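Local coordinates for multifunctional non-homologous end joining DNA repair protein LigD (Mycobacterium tuberculosis, PDB 2IRU), which probably repairs DNA double-strand breaks by non-homologous end joining together with Ku, the part present here being its manganese-dependent primase-like polymerase domain, at residues 117-122 with 133-138. Sequence-based numbering, arbitrary orientation.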
ATOM      1  N   GLN A 117      -2.142   8.590  -0.683  1.00  9.17           N
ATOM      2  CA  GLN A 117      -1.581   8.840  -2.020  1.00  8.75           C
ATOM      3  C   GLN A 117      -1.002  10.252  -2.150  1.00  8.90           C
ATOM      4  O   GLN A 117      -0.580  10.652  -3.239  1.00  9.22           O
ATOM      5  CB  GLN A 117      -2.653   8.573  -3.120  1.00 10.30           C
ATOM      6  CG  GLN A 117      -3.369   7.242  -2.918  1.00 11.05           C
ATOM      7  CD  GLN A 117      -2.379   6.076  -2.658  1.00 11.44           C
ATOM      8  OE1 GLN A 117      -1.433   5.865  -3.453  1.00 11.43           O
ATOM      9  NE2 GLN A 117      -2.574   5.340  -1.532  1.00 10.20           N
ATOM     10  N   TRP A 118      -1.009  10.966  -1.034  1.00  9.28           N
ATOM     11  CA  TRP A 118      -0.378  12.285  -0.923  1.00  8.90           C
ATOM     12  C   TRP A 118       0.882  12.245  -0.058  1.00  9.48           C
ATOM     13  O   TRP A 118       1.065  11.334   0.760  1.00  9.74           O
ATOM     14  CB  TRP A 118      -1.370  13.337  -0.412  1.00  8.45           C
ATOM     15  CG  TRP A 118      -2.000  12.998   0.921  1.00  8.01           C
ATOM     16  CD1 TRP A 118      -3.224  12.391   1.111  1.00  7.76           C
ATOM     17  CD2 TRP A 118      -1.476  13.272   2.233  1.00  6.97           C
ATOM     18  NE1 TRP A 118      -3.491  12.274   2.450  1.00  8.37           N
ATOM     19  CE2 TRP A 118      -2.443  12.815   3.166  1.00  7.67           C
ATOM     20  CE3 TRP A 118      -0.292  13.875   2.717  1.00  8.85           C
ATOM     21  CZ2 TRP A 118      -2.257  12.919   4.553  1.00  8.07           C
ATOM     22  CZ3 TRP A 118      -0.109  13.967   4.105  1.00  9.18           C
ATOM     23  CH2 TRP A 118      -1.085  13.468   4.998  1.00  9.23           C
ATOM     24  N   ARG A 119       1.748  13.233  -0.262  1.00 10.31           N
ATOM     25  CA  ARG A 119       2.914  13.444   0.616  1.00  9.51           C
ATOM     26  C   ARG A 119       2.856  14.765   1.373  1.00  8.72           C
ATOM     27  O   ARG A 119       2.276  15.761   0.889  1.00  7.40           O
ATOM     28  CB  ARG A 119       4.196  13.436  -0.198  1.00  9.54           C
ATOM     29  CG  ARG A 119       4.528  12.103  -0.822  1.00 11.34           C
ATOM     30  CD  ARG A 119       5.638  12.267  -1.828  1.00 15.44           C
ATOM     31  NE  ARG A 119       6.918  12.541  -1.204  1.00 14.76           N
ATOM     32  CZ  ARG A 119       8.022  11.858  -1.487  1.00 18.62           C
ATOM     33  NH1 ARG A 119       7.970  10.891  -2.406  1.00 18.38           N
ATOM     34  NH2 ARG A 119       9.165  12.139  -0.879  1.00 15.63           N
ATOM     35  N   PHE A 120       3.434  14.769   2.566  1.00  8.63           N
ATOM     36  CA  PHE A 120       3.749  16.035   3.246  1.00  8.32           C
ATOM     37  C   PHE A 120       4.665  16.920   2.402  1.00  9.87           C
ATOM     38  O   PHE A 120       5.556  16.431   1.673  1.00 10.39           O
ATOM     39  CB  PHE A 120       4.423  15.747   4.579  1.00  8.53           C
ATOM     40  CG  PHE A 120       3.507  15.157   5.592  1.00  6.96           C
ATOM     41  CD1 PHE A 120       2.583  15.947   6.263  1.00  8.46           C
ATOM     42  CD2 PHE A 120       3.590  13.802   5.892  1.00  7.36           C
ATOM     43  CE1 PHE A 120       1.720  15.393   7.203  1.00  9.88           C
ATOM     44  CE2 PHE A 120       2.730  13.229   6.856  1.00  9.58           C
ATOM     45  CZ  PHE A 120       1.816  13.997   7.502  1.00  7.60           C
ATOM     46  N   VAL A 121       4.451  18.227   2.514  1.00 10.29           N
ATOM     47  CA  VAL A 121       5.308  19.171   1.820  1.00 11.30           C
ATOM     48  C   VAL A 121       5.751  20.225   2.817  1.00 12.25           C
ATOM     49  O   VAL A 121       4.946  20.670   3.637  1.00 11.51           O
ATOM     50  CB  VAL A 121       4.632  19.843   0.589  1.00 11.46           C
ATOM     51  CG1 VAL A 121       4.241  18.815  -0.458  1.00  9.37           C
ATOM     52  CG2 VAL A 121       3.437  20.709   0.993  1.00 13.93           C
ATOM     53  N   ALA A 122       7.029  20.579   2.735  1.00 13.97           N
ATOM     54  CA  ALA A 122       7.619  21.626   3.574  1.00 15.52           C
ATOM     55  C   ALA A 122       7.109  23.004   3.164  1.00 17.69           C
ATOM     56  O   ALA A 122       7.297  23.440   2.018  1.00 17.14           O
ATOM     57  CB  ALA A 122       9.142  21.570   3.508  1.00 15.83           C
ATOM     58  N   PRO A 133      -0.466  17.808  -2.203  1.00 11.89           N
ATOM     59  CA  PRO A 133      -1.281  17.187  -3.242  1.00 11.99           C
ATOM     60  C   PRO A 133      -1.093  15.668  -3.358  1.00 11.98           C
ATOM     61  O   PRO A 133      -0.108  15.084  -2.855  1.00  9.87           O
ATOM     62  CB  PRO A 133      -0.782  17.880  -4.521  1.00 12.66           C
ATOM     63  CG  PRO A 133      -0.135  19.120  -4.052  1.00 14.40           C
ATOM     64  CD  PRO A 133       0.533  18.712  -2.786  1.00 11.91           C
ATOM     65  N   ALA A 134      -2.063  15.027  -4.004  1.00 12.00           N
ATOM     66  CA  ALA A 134      -1.892  13.647  -4.390  1.00 12.16           C
ATOM     67  C   ALA A 134      -0.769  13.566  -5.422  1.00 12.43           C
ATOM     68  O   ALA A 134      -0.692  14.405  -6.335  1.00 13.34           O
ATOM     69  CB  ALA A 134      -3.207  13.084  -4.957  1.00 12.86           C
ATOM     70  N   THR A 135       0.108  12.569  -5.277  1.00 10.83           N
ATOM     71  CA  THR A 135       1.200  12.379  -6.232  1.00 10.98           C
ATOM     72  C   THR A 135       0.891  11.270  -7.240  1.00 11.44           C
ATOM     73  O   THR A 135       1.528  11.179  -8.294  1.00 13.33           O
ATOM     74  CB  THR A 135       2.530  12.019  -5.541  1.00 10.50           C
ATOM     75  OG1 THR A 135       2.438  10.723  -4.971  1.00 12.18           O
ATOM     76  CG2 THR A 135       2.931  13.087  -4.464  1.00 11.51           C
ATOM     77  N   ARG A 136      -0.078  10.429  -6.898  1.00 10.71           N
ATOM     78  CA  ARG A 136      -0.453   9.252  -7.721  1.00 10.62           C
ATOM     79  C   ARG A 136      -1.893   8.917  -7.425  1.00 10.80           C
ATOM     80  O   ARG A 136      -2.422   9.339  -6.382  1.00 12.12           O
ATOM     81  CB  ARG A 136       0.457   8.063  -7.337  1.00 10.24           C
ATOM     82  CG  ARG A 136       0.286   7.560  -5.907  1.00  9.45           C
ATOM     83  CD  ARG A 136       1.474   6.704  -5.461  1.00 11.47           C
ATOM     84  NE  ARG A 136       1.191   6.111  -4.154  1.00  9.23           N
ATOM     85  CZ  ARG A 136       2.097   5.685  -3.270  1.00 11.66           C
ATOM     86  NH1 ARG A 136       3.405   5.794  -3.514  1.00 10.72           N
ATOM     87  NH2 ARG A 136       1.676   5.161  -2.116  1.00  9.46           N
ATOM     88  N   LEU A 137      -2.548   8.191  -8.346  1.00  9.99           N
ATOM     89  CA  LEU A 137      -3.855   7.590  -8.066  1.00 10.64           C
ATOM     90  C   LEU A 137      -3.712   6.121  -7.651  1.00 10.42           C
ATOM     91  O   LEU A 137      -2.793   5.416  -8.079  1.00 10.65           O
ATOM     92  CB  LEU A 137      -4.776   7.639  -9.308  1.00 10.32           C
ATOM     93  CG  LEU A 137      -5.042   8.950 -10.050  1.00 11.22           C
ATOM     94  CD1 LEU A 137      -5.967   8.692 -11.262  1.00 12.90           C
ATOM     95  CD2 LEU A 137      -5.646   9.969  -9.117  1.00 11.88           C
ATOM     96  N   VAL A 138      -4.642   5.652  -6.832  1.00 10.19           N
ATOM     97  CA  VAL A 138      -4.733   4.224  -6.585  1.00 10.87           C
ATOM     98  C   VAL A 138      -6.148   3.760  -6.866  1.00 10.56           C
ATOM     99  O   VAL A 138      -7.135   4.468  -6.556  1.00 11.04           O
ATOM    100  CB  VAL A 138      -4.320   3.824  -5.146  1.00 10.51           C
ATOM    101  CG1 VAL A 138      -5.338   4.323  -4.148  1.00 10.26           C
ATOM    102  CG2 VAL A 138      -4.151   2.307  -5.023  1.00 12.56           C
TER
HETATM  103  O   HOH W   1      -0.543   3.181  -0.924  1.00 11.28           O
HETATM  104  O   HOH W   2       2.222  15.837  -1.884  1.00 17.36           O
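Trp118 and Ala134 form a non-hydrogen-bonded antiparallel pair, CA to CA 4.0 Å, in the beta hairpin of strands 118-122 and 129-143; the N-to-C directions of the short segments 118-122 and 133-135 differ by 125°, a strongly twisted antiparallel pairing. The hairpin belongs to the mixed sheet of the LigD polymerase domain, and the chain turns a corner at Arg136. Thr135 N donates to Gln117 O (2.9 Å) in the carbonyl plane, while Ala134 CA adds a C-H...O contact to the same oxygen. Further along, water 2 donates to both Arg119 O and Pro133 O, bridging the strands. Trp118 CB packs on Pro133 O, but the indole turns off to other partners: NE1 hydrogen-bonds Gly236 O, and CZ3 stands over the centre of the Phe120 ring. On the other side of the strand, Arg119 CD lies 3.9 Å from Thr135 CG2, and Thr135 OG1 bonds Arg50. Just ahead of strand 118-122, Gln117 bends at chi2 (-48°), which brings its amide between Arg136 and Val138. Gln117 CG and CD each lie 3.7 Å from Val138 CG1, and Tyr183 of strand 180-186 touches all three side chains. Val138 also adjoins His181 and Gln233, which probably bind the substrate. Arg136 is extended from CG to NE, and its NH1 forms a salt bridge with Asp291 and a hydrogen bond with His46 O. Water 1 accepts from Gln117 NE2 and, weakly, from Arg136 NH2. The direct link is nearly straight: Arg136 NE donates at 179° to Gln117 OE1, 2.7 Å away and within the guanidinium plane, although NE is tilted out of the amide carbonyl plane.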